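Local coordinates for putative carbohydrate binding protein (Pseudomonas aeruginosa, PDB 3QEC) that probably binds carbohydrates, with heparin and the polyanion suramin as ligands, and may take part in carbohydrate transport and biofilm formation, at residues E23-L32 against S141-R150; K41-A52 against I104-L115. One frame throughout, in Å; residues are numbered along the deposited sequence.

From the N terminus, the chain passes a short helix and enters strand 24-33, whose partner in contact 1 arrives only at the C terminus: residues 141-150 lie beside it and close a loop of more than a hundred residues. Contact 2 is nested inside that loop, where strand 46-51 pairs with strand 107-120 after an excursion through helix 54-63 and strands 89-92 and 98-104. The two contacts belong to different sheets, a mixed one and an antiparallel one, and their centres lie about 9 Å apart. They meet through backbone bonds at Gly24 with Ile104 and Leu30 with Gly42, and through packing of Leu30 on Ser113.

Contact 1 of 2, residues E23-L32 against S141-R150; sequences EGVINGDLYL and SQPQKVLLTR
Tyr31 spreads one face of its ring over Thr149, whose OG1 sits above the ring centre and whose CB makes a CH-pi contact 3.9 Å from the centroid. With CG between the backbone N and the carbonyl carbon (chi1 74°), the ring lies over Thr149 on the adjoining segment. The same OG1 donates to Tyr31 O at 2.7 Å, from above the carbonyl plane. Leu147 takes the ring's edge, its CD1 lying in the ring plane 3.8 Å from Tyr31 CE1. On the face that Asp29 shares with Leu147, Asp29 OD2 is met by NZ of Lys145 at 3.0 Å, the lysine chain bending at chi3 (81°); in this salt bridge the ammonium approaches the oxygen nearly along its C-O axis.

These groups decorate a parallel strand pair in the mixed sheet, where 146-148 docks on strand 24-32. Val146 N binds Asn27 O, Asp29 N binds Val146 O and Leu148 N binds Asp29 O, while the bond from Tyr31 N to Leu148 O is weak.

Leu30, Val146 and Leu148 turn to the other face, packing against strands 107-120 and 125-138 of the second sheet. There Leu30 CD1 approaches Leu148 CD2 at 4.1 Å. Toward the N-terminal end of the pair, Ile26 crosses Pro143 at about a right angle, CG1 to CG 4.0 Å, and one water donates to both Val25 O and Pro143 O.

Contact 2 of 2, residues K41-A52 against I104-L115; sequences KGTNTKVALEPA and IPNGTYYISSEL. With PEG (di(hydroxyethyl)ether), chain F.
Leu49 holds CG anti to its backbone N (chi1 177°), and its second torsion (87°) splits the two methyls between different neighbours across the contact. CD2 meets Ile104 CD1 tip to tip at 3.6 Å, whereas CD1 settles 3.7 Å from Tyr109 CB and also reaches Ile111 CB. Ser113 likewise swings OG away from its own N (chi1 -162°), which lets the hydroxyl donate to Lys46 O at 2.8 Å, tilted from the carbonyl plane. Val47 lies on the same face as Leu49 and touches Ile111, CG1 to CG1, at 3.8 Å; Phe99 and Phe101 from strand 98-104 pack against this cluster.

The other face carries Ala48, Glu50, Tyr110 and Ser112 and is turned to helix 54-63. Beyond the strand end, Ala52 places CB over one face of the Tyr110 ring, 3.8 Å above its plane and offset toward the rim. Tyr60 of the helix also meets this ring. The buried carboxylate of Glu50 is held by Arg84 and Tyr60, so its charge is probably well compensated. Tyr109 is anchored at its far end, OH donating to Pro105 O at 2.7 Å.

A di(hydroxyethyl)ether, probably from the crystallisation liquor, lies where Thr45 meets Glu114 and Leu115. Its O1 donates to Thr45 OG1, which in turn donates to Thr43 O.

Between the strands, Ala48 with Ser112 and Glu50 with Tyr110 are hydrogen-bonded pairs, each joined by two backbone bonds, and Leu49 with Ile111 is a non-hydrogen-bonded pair. This is the regular antiparallel pairing of the central strands in one sheet of a beta sandwich, with Val47, Leu49 and Ile111 facing the opposing sheet.

Contact 1 of 2, residues E23-L32 against S141-R150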
loop_
_atom_site.group_PDB
_atom_site.type_symbol
_atom_site.label_atom_id
_atom_site.label_comp_id
_atom_site.label_asym_id
_atom_site.label_seq_id
_atom_site.Cartn_x
_atom_site.Cartn_y
_atom_site.Cartn_z
ATOM N N GLU A 23 -17.767 6.419 8.408
ATOM C CA GLU A 23 -17.596 7.881 8.445
ATOM C C GLU A 23 -16.133 8.328 8.655
ATOM O O GLU A 23 -15.870 9.527 8.686
ATOM C CB GLU A 23 -18.452 8.489 9.577
ATOM C CG GLU A 23 -19.958 8.308 9.428
ATOM C CD GLU A 23 -20.753 9.296 8.587
ATOM O OE1 GLU A 23 -20.170 9.973 7.707
ATOM O OE2 GLU A 23 -21.988 9.357 8.786
ATOM N N GLY A 24 -15.219 7.381 8.824
ATOM C CA GLY A 24 -13.811 7.662 9.071
ATOM C C GLY A 24 -13.079 8.384 7.958
ATOM O O GLY A 24 -13.363 8.177 6.777
ATOM N N VAL A 25 -12.131 9.243 8.352
ATOM C CA VAL A 25 -11.272 10.058 7.483
ATOM C C VAL A 25 -9.809 9.642 7.695
ATOM O O VAL A 25 -9.351 9.610 8.834
ATOM C CB VAL A 25 -11.481 11.579 7.789
ATOM C CG1 VAL A 25 -10.381 12.436 7.171
ATOM C CG2 VAL A 25 -12.853 12.053 7.335
ATOM N N ILE A 26 -9.089 9.321 6.611
ATOM C CA ILE A 26 -7.657 8.961 6.647
ATOM C C ILE A 26 -6.895 9.981 5.803
ATOM O O ILE A 26 -7.293 10.264 4.672
ATOM C CB ILE A 26 -7.355 7.485 6.209
ATOM C CG1 ILE A 26 -8.000 6.466 7.181
ATOM C CG2 ILE A 26 -5.835 7.231 6.098
ATOM C CD1 ILE A 26 -7.737 4.956 6.865
ATOM N N ASN A 27 -5.826 10.555 6.379
ATOM C CA ASN A 27 -4.904 11.510 5.734
ATOM C C ASN A 27 -3.512 10.958 5.802
ATOM O O ASN A 27 -3.146 10.315 6.783
ATOM C CB ASN A 27 -4.927 12.890 6.405
ATOM C CG ASN A 27 -6.299 13.443 6.624
ATOM O OD1 ASN A 27 -6.844 13.386 7.731
ATOM N ND2 ASN A 27 -6.888 13.984 5.579
ATOM N N GLY A 28 -2.711 11.251 4.804
ATOM C CA GLY A 28 -1.345 10.774 4.842
ATOM C C GLY A 28 -0.454 11.368 3.795
ATOM O O GLY A 28 -0.903 12.148 2.952
ATOM N N ASP A 29 0.814 10.954 3.851
ATOM C CA ASP A 29 1.894 11.382 2.974
ATOM C C ASP A 29 2.668 10.184 2.503
ATOM O O ASP A 29 2.933 9.267 3.291
ATOM C CB ASP A 29 2.818 12.369 3.704
ATOM C CG ASP A 29 2.134 13.674 4.073
ATOM O OD1 ASP A 29 1.873 14.489 3.159
ATOM O OD2 ASP A 29 1.861 13.881 5.271
ATOM N N LEU A 30 2.989 10.166 1.198
ATOM C CA LEU A 30 3.750 9.091 0.569
ATOM C C LEU A 30 5.103 9.600 0.090
ATOM O O LEU A 30 5.174 10.617 -0.625
ATOM C CB LEU A 30 2.964 8.459 -0.605
ATOM C CG LEU A 30 3.742 7.506 -1.536
ATOM C CD1 LEU A 30 4.030 6.169 -0.860
ATOM C CD2 LEU A 30 2.998 7.288 -2.828
ATOM N N TYR A 31 6.178 8.883 0.485
ATOM C CA TYR A 31 7.548 9.178 0.046
ATOM C C TYR A 31 8.486 8.024 0.367
ATOM O O TYR A 31 8.227 7.238 1.282
ATOM C CB TYR A 31 8.093 10.505 0.626
ATOM C CG TYR A 31 8.468 10.476 2.090
ATOM C CD1 TYR A 31 7.515 10.703 3.081
ATOM C CD2 TYR A 31 9.791 10.292 2.486
ATOM C CE1 TYR A 31 7.864 10.712 4.434
ATOM C CE2 TYR A 31 10.151 10.290 3.835
ATOM C CZ TYR A 31 9.185 10.508 4.805
ATOM O OH TYR A 31 9.565 10.518 6.128
ATOM N N LEU A 32 9.577 7.926 -0.403
ATOM C CA LEU A 32 10.636 6.939 -0.196
ATOM C C LEU A 32 11.962 7.677 -0.281
ATOM O O LEU A 32 11.959 8.842 -0.662
ATOM C CB LEU A 32 10.532 5.757 -1.194
ATOM C CG LEU A 32 9.360 4.760 -0.972
ATOM C CD1 LEU A 32 9.415 3.623 -1.971
ATOM C CD2 LEU A 32 9.327 4.203 0.450
ATOM N N SER A 141 -14.080 8.070 14.093
ATOM C CA SER A 141 -14.034 8.703 12.776
ATOM C C SER A 141 -12.721 9.441 12.496
ATOM O O SER A 141 -12.463 9.808 11.345
ATOM C CB SER A 141 -15.198 9.679 12.636
ATOM O OG SER A 141 -15.162 10.650 13.672
ATOM N N GLN A 142 -11.891 9.668 13.528
ATOM C CA GLN A 142 -10.658 10.431 13.343
ATOM C C GLN A 142 -9.372 9.647 13.710
ATOM O O GLN A 142 -8.701 10.035 14.663
ATOM C CB GLN A 142 -10.718 11.746 14.140
ATOM C CG GLN A 142 -11.842 12.684 13.735
ATOM C CD GLN A 142 -11.934 13.839 14.690
ATOM O OE1 GLN A 142 -11.113 14.760 14.665
ATOM N NE2 GLN A 142 -12.914 13.803 15.581
ATOM N N PRO A 143 -8.939 8.619 12.935
ATOM C CA PRO A 143 -7.634 7.984 13.234
ATOM C C PRO A 143 -6.468 8.944 12.988
ATOM O O PRO A 143 -6.654 9.971 12.345
ATOM C CB PRO A 143 -7.564 6.817 12.231
ATOM C CG PRO A 143 -8.457 7.217 11.098
ATOM C CD PRO A 143 -9.570 8.014 11.736
ATOM N N GLN A 144 -5.267 8.605 13.473
ATOM C CA GLN A 144 -4.057 9.402 13.247
ATOM C C GLN A 144 -3.654 9.396 11.761
ATOM O O GLN A 144 -4.068 8.500 11.019
ATOM C CB GLN A 144 -2.899 8.836 14.082
ATOM C CG GLN A 144 -3.060 9.028 15.584
ATOM C CD GLN A 144 -1.898 8.496 16.370
ATOM O OE1 GLN A 144 -2.047 7.709 17.327
ATOM N NE2 GLN A 144 -0.721 8.941 16.004
ATOM N N LYS A 145 -2.830 10.376 11.333
ATOM C CA LYS A 145 -2.291 10.436 9.973
ATOM C C LYS A 145 -1.424 9.206 9.691
ATOM O O LYS A 145 -0.858 8.614 10.619
ATOM C CB LYS A 145 -1.455 11.706 9.774
ATOM C CG LYS A 145 -2.242 12.899 9.240
ATOM C CD LYS A 145 -1.355 14.128 8.973
ATOM C CE LYS A 145 -0.595 14.097 7.659
ATOM N NZ LYS A 145 0.398 15.207 7.558
ATOM N N VAL A 146 -1.318 8.819 8.422
ATOM C CA VAL A 146 -0.457 7.713 8.024
ATOM C C VAL A 146 0.763 8.282 7.284
ATOM O O VAL A 146 0.623 8.974 6.277
ATOM C CB VAL A 146 -1.187 6.640 7.167
ATOM C CG1 VAL A 146 -0.261 5.458 6.859
ATOM C CG2 VAL A 146 -2.465 6.166 7.849
ATOM N N LEU A 147 1.951 7.993 7.783
ATOM C CA LEU A 147 3.174 8.375 7.088
ATOM C C LEU A 147 3.606 7.107 6.309
ATOM O O LEU A 147 4.176 6.163 6.882
ATOM C CB LEU A 147 4.229 8.910 8.078
ATOM C CG LEU A 147 5.429 9.619 7.471
ATOM C CD1 LEU A 147 5.060 11.023 6.968
ATOM C CD2 LEU A 147 6.567 9.714 8.475
ATOM N N LEU A 148 3.197 7.042 5.027
ATOM C CA LEU A 148 3.451 5.876 4.184
ATOM C C LEU A 148 4.871 5.946 3.625
ATOM O O LEU A 148 5.089 6.408 2.501
ATOM C CB LEU A 148 2.381 5.775 3.069
ATOM C CG LEU A 148 2.218 4.409 2.367
ATOM C CD1 LEU A 148 2.048 3.263 3.368
ATOM C CD2 LEU A 148 1.082 4.447 1.361
ATOM N N THR A 149 5.847 5.505 4.448
ATOM C CA THR A 149 7.273 5.507 4.128
ATOM C C THR A 149 8.014 4.334 4.813
ATOM O O THR A 149 7.475 3.707 5.731
ATOM C CB THR A 149 7.885 6.865 4.538
ATOM O OG1 THR A 149 9.099 7.060 3.823
ATOM C CG2 THR A 149 8.123 7.005 6.053
ATOM N N ARG A 150 9.266 4.070 4.376
ATOM C CA ARG A 150 10.186 3.068 4.964
ATOM C C ARG A 150 11.658 3.385 4.547
ATOM O O ARG A 150 11.865 4.274 3.676
ATOM C CB ARG A 150 9.795 1.607 4.614
ATOM C CG ARG A 150 9.801 1.285 3.132
ATOM C CD ARG A 150 9.754 -0.198 2.863
ATOM N NE ARG A 150 9.711 -0.475 1.421
ATOM C CZ ARG A 150 10.782 -0.602 0.649
ATOM N NH1 ARG A 150 11.999 -0.477 1.162
ATOM N NH2 ARG A 150 10.645 -0.861 -0.643
ATOM O OXT ARG A 150 12.587 2.736 5.084
HETATM O O HOH W 1 -8.345 11.457 10.644
#

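Contact 2 of 2, residues K41-A52 against I104-L115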
loop_
_atom_site.group_PDB
_atom_site.type_symbol
_atom_site.label_atom_id
_atom_site.label_comp_id
_atom_site.label_asym_id
_atom_site.label_seq_id
_atom_site.Cartn_x
_atom_site.Cartn_y
_atom_site.Cartn_z
ATOM N N LYS A 41 9.163 12.286 -3.129
ATOM C CA LYS A 41 7.717 12.322 -2.861
ATOM C C LYS A 41 6.967 11.553 -3.951
ATOM O O LYS A 41 7.361 11.603 -5.122
ATOM C CB LYS A 41 7.195 13.776 -2.783
ATOM C CG LYS A 41 7.685 14.532 -1.552
ATOM C CD LYS A 41 7.035 15.898 -1.444
ATOM C CE LYS A 41 7.637 16.763 -0.360
ATOM N NZ LYS A 41 7.079 18.146 -0.389
ATOM N N GLY A 42 5.910 10.852 -3.563
ATOM C CA GLY A 42 5.083 10.103 -4.501
ATOM C C GLY A 42 3.924 10.936 -4.995
ATOM O O GLY A 42 2.881 10.984 -4.344
ATOM N N THR A 43 4.107 11.621 -6.133
ATOM C CA THR A 43 3.099 12.505 -6.705
ATOM C C THR A 43 2.255 11.765 -7.748
ATOM O O THR A 43 2.794 10.949 -8.492
ATOM C CB THR A 43 3.763 13.754 -7.292
ATOM O OG1 THR A 43 4.564 13.383 -8.416
ATOM C CG2 THR A 43 4.609 14.503 -6.266
ATOM N N ASN A 44 0.928 12.042 -7.784
ATOM C CA ASN A 44 -0.055 11.441 -8.701
ATOM C C ASN A 44 0.089 9.889 -8.747
ATOM O O ASN A 44 -0.011 9.268 -9.801
ATOM C CB ASN A 44 0.057 12.085 -10.093
ATOM C CG ASN A 44 -1.111 11.844 -11.016
ATOM O OD1 ASN A 44 -0.926 11.453 -12.174
ATOM N ND2 ASN A 44 -2.335 12.110 -10.551
ATOM N N THR A 45 0.293 9.286 -7.565
ATOM C CA THR A 45 0.509 7.856 -7.341
ATOM C C THR A 45 -0.700 7.251 -6.635
ATOM O O THR A 45 -1.218 7.847 -5.687
ATOM C CB THR A 45 1.809 7.665 -6.524
ATOM O OG1 THR A 45 2.891 8.249 -7.252
ATOM C CG2 THR A 45 2.129 6.213 -6.246
ATOM N N LYS A 46 -1.148 6.067 -7.111
ATOM C CA LYS A 46 -2.283 5.353 -6.539
ATOM C C LYS A 46 -1.902 4.707 -5.205
ATOM O O LYS A 46 -0.807 4.151 -5.066
ATOM C CB LYS A 46 -2.832 4.304 -7.518
ATOM C CG LYS A 46 -3.693 4.920 -8.606
ATOM C CD LYS A 46 -4.304 3.870 -9.521
ATOM C CE LYS A 46 -5.070 4.487 -10.668
ATOM N NZ LYS A 46 -5.690 3.455 -11.541
ATOM N N VAL A 47 -2.806 4.830 -4.217
ATOM C CA VAL A 47 -2.697 4.284 -2.851
ATOM C C VAL A 47 -3.925 3.392 -2.616
ATOM O O VAL A 47 -5.042 3.813 -2.889
ATOM C CB VAL A 47 -2.556 5.406 -1.764
ATOM C CG1 VAL A 47 -2.501 4.822 -0.357
ATOM C CG2 VAL A 47 -1.335 6.281 -2.020
ATOM N N ALA A 48 -3.710 2.163 -2.157
ATOM C CA ALA A 48 -4.768 1.188 -1.880
ATOM C C ALA A 48 -4.995 1.023 -0.378
ATOM O O ALA A 48 -4.038 1.012 0.406
ATOM C CB ALA A 48 -4.417 -0.163 -2.497
ATOM N N LEU A 49 -6.266 0.866 0.010
ATOM C CA LEU A 49 -6.665 0.635 1.399
ATOM C C LEU A 49 -7.659 -0.532 1.407
ATOM O O LEU A 49 -8.707 -0.443 0.765
ATOM C CB LEU A 49 -7.262 1.927 1.997
ATOM C CG LEU A 49 -7.790 1.854 3.415
ATOM C CD1 LEU A 49 -6.689 2.106 4.408
ATOM C CD2 LEU A 49 -8.898 2.853 3.609
ATOM N N GLU A 50 -7.299 -1.648 2.059
ATOM C CA GLU A 50 -8.131 -2.859 2.064
ATOM C C GLU A 50 -8.127 -3.591 3.423
ATOM O O GLU A 50 -7.182 -3.395 4.183
ATOM C CB GLU A 50 -7.638 -3.820 0.969
ATOM C CG GLU A 50 -6.231 -4.376 1.159
ATOM C CD GLU A 50 -5.809 -5.226 -0.019
ATOM O OE1 GLU A 50 -6.489 -6.242 -0.294
ATOM O OE2 GLU A 50 -4.846 -4.834 -0.714
ATOM N N PRO A 51 -9.133 -4.474 3.718
ATOM C CA PRO A 51 -9.117 -5.217 5.001
ATOM C C PRO A 51 -7.807 -5.989 5.257
ATOM O O PRO A 51 -7.270 -6.597 4.328
ATOM C CB PRO A 51 -10.299 -6.194 4.852
ATOM C CG PRO A 51 -11.218 -5.530 3.872
ATOM C CD PRO A 51 -10.328 -4.823 2.906
ATOM N N ALA A 52 -7.291 -5.955 6.521
ATOM C CA ALA A 52 -6.062 -6.657 6.919
ATOM C C ALA A 52 -6.374 -8.132 7.236
ATOM O O ALA A 52 -6.543 -8.493 8.400
ATOM C CB ALA A 52 -5.418 -5.967 8.121
ATOM N N ILE A 104 -14.498 5.864 5.712
ATOM C CA ILE A 104 -13.777 4.643 6.050
ATOM C C ILE A 104 -14.450 3.939 7.248
ATOM O O ILE A 104 -14.544 4.509 8.346
ATOM C CB ILE A 104 -12.246 4.895 6.288
ATOM C CG1 ILE A 104 -11.549 5.446 5.027
ATOM C CG2 ILE A 104 -11.505 3.643 6.821
ATOM C CD1 ILE A 104 -11.949 4.776 3.676
ATOM N N PRO A 105 -14.858 2.661 7.053
ATOM C CA PRO A 105 -15.461 1.896 8.155
ATOM C C PRO A 105 -14.496 1.567 9.288
ATOM O O PRO A 105 -13.278 1.571 9.108
ATOM C CB PRO A 105 -15.881 0.584 7.471
ATOM C CG PRO A 105 -15.991 0.912 6.038
ATOM C CD PRO A 105 -14.860 1.863 5.812
ATOM N N ASN A 106 -15.060 1.256 10.454
ATOM C CA ASN A 106 -14.344 0.752 11.618
ATOM C C ASN A 106 -13.721 -0.577 11.214
ATOM O O ASN A 106 -14.396 -1.394 10.579
ATOM C CB ASN A 106 -15.338 0.573 12.766
ATOM C CG ASN A 106 -14.783 0.034 14.056
ATOM O OD1 ASN A 106 -14.711 0.735 15.059
ATOM N ND2 ASN A 106 -14.523 -1.251 14.107
ATOM N N GLY A 107 -12.443 -0.768 11.532
ATOM C CA GLY A 107 -11.739 -1.992 11.184
ATOM C C GLY A 107 -10.244 -1.846 11.086
ATOM O O GLY A 107 -9.700 -0.800 11.435
ATOM N N THR A 108 -9.567 -2.915 10.632
ATOM C CA THR A 108 -8.106 -2.946 10.499
ATOM C C THR A 108 -7.761 -3.123 9.031
ATOM O O THR A 108 -8.360 -3.956 8.351
ATOM C CB THR A 108 -7.478 -3.995 11.421
ATOM O OG1 THR A 108 -8.101 -3.880 12.715
ATOM C CG2 THR A 108 -5.955 -3.789 11.570
ATOM N N TYR A 109 -6.823 -2.304 8.539
ATOM C CA TYR A 109 -6.487 -2.252 7.119
ATOM C C TYR A 109 -5.014 -2.300 6.808
ATOM O O TYR A 109 -4.171 -1.969 7.651
ATOM C CB TYR A 109 -7.004 -0.911 6.523
ATOM C CG TYR A 109 -8.491 -0.667 6.667
ATOM C CD1 TYR A 109 -9.018 -0.120 7.832
ATOM C CD2 TYR A 109 -9.369 -0.942 5.619
ATOM C CE1 TYR A 109 -10.386 0.093 7.974
ATOM C CE2 TYR A 109 -10.739 -0.726 5.748
ATOM C CZ TYR A 109 -11.243 -0.223 6.932
ATOM O OH TYR A 109 -12.586 -0.014 7.070
ATOM N N TYR A 110 -4.716 -2.646 5.548
ATOM C CA TYR A 110 -3.417 -2.507 4.902
ATOM C C TYR A 110 -3.538 -1.287 4.034
ATOM O O TYR A 110 -4.514 -1.167 3.289
ATOM C CB TYR A 110 -2.994 -3.739 4.058
ATOM C CG TYR A 110 -2.466 -4.899 4.871
ATOM C CD1 TYR A 110 -1.327 -4.765 5.662
ATOM C CD2 TYR A 110 -3.106 -6.136 4.854
ATOM C CE1 TYR A 110 -0.867 -5.820 6.448
ATOM C CE2 TYR A 110 -2.668 -7.188 5.658
ATOM C CZ TYR A 110 -1.535 -7.035 6.432
ATOM O OH TYR A 110 -1.090 -8.087 7.198
ATOM N N ILE A 111 -2.614 -0.344 4.180
ATOM C CA ILE A 111 -2.546 0.854 3.332
ATOM C C ILE A 111 -1.229 0.653 2.540
ATOM O O ILE A 111 -0.187 0.379 3.144
ATOM C CB ILE A 111 -2.712 2.176 4.127
ATOM C CG1 ILE A 111 -2.891 3.396 3.189
ATOM C CG2 ILE A 111 -1.639 2.370 5.232
ATOM C CD1 ILE A 111 -3.475 4.641 3.902
ATOM N N SER A 112 -1.322 0.595 1.207
ATOM C CA SER A 112 -0.213 0.191 0.350
ATOM C C SER A 112 -0.086 1.009 -0.938
ATOM O O SER A 112 -1.094 1.362 -1.555
ATOM C CB SER A 112 -0.395 -1.283 -0.030
ATOM O OG SER A 112 0.759 -1.839 -0.640
ATOM N N SER A 113 1.171 1.233 -1.375
ATOM C CA SER A 113 1.506 1.959 -2.603
ATOM C C SER A 113 2.813 1.441 -3.230
ATOM O O SER A 113 3.540 0.659 -2.607
ATOM C CB SER A 113 1.622 3.455 -2.330
ATOM O OG SER A 113 1.543 4.193 -3.539
ATOM N N GLU A 114 3.084 1.864 -4.476
ATOM C CA GLU A 114 4.296 1.538 -5.220
ATOM C C GLU A 114 4.858 2.829 -5.812
ATOM O O GLU A 114 4.181 3.523 -6.571
ATOM C CB GLU A 114 4.028 0.480 -6.303
ATOM C CG GLU A 114 5.242 0.137 -7.157
ATOM C CD GLU A 114 5.225 -1.197 -7.883
ATOM O OE1 GLU A 114 4.294 -2.003 -7.659
ATOM O OE2 GLU A 114 6.183 -1.458 -8.641
ATOM N N LEU A 115 6.086 3.161 -5.429
ATOM C CA LEU A 115 6.751 4.363 -5.888
ATOM C C LEU A 115 8.157 4.011 -6.374
ATOM O O LEU A 115 9.006 3.588 -5.590
ATOM C CB LEU A 115 6.765 5.415 -4.756
ATOM C CG LEU A 115 7.583 6.685 -4.961
ATOM C CD1 LEU A 115 7.077 7.505 -6.156
ATOM C CD2 LEU A 115 7.596 7.500 -3.699
HETATM C C1 PEG F . 4.551 6.309 -9.304
HETATM O O1 PEG F . 4.737 7.726 -9.197
HETATM C C2 PEG F . 5.810 5.516 -9.579
HETATM O O2 PEG F . 5.607 4.127 -9.330
HETATM C C3 PEG F . 5.510 3.263 -10.496
HETATM C C4 PEG F . 4.502 2.127 -10.319
HETATM O O4 PEG F . 3.222 2.554 -9.779
#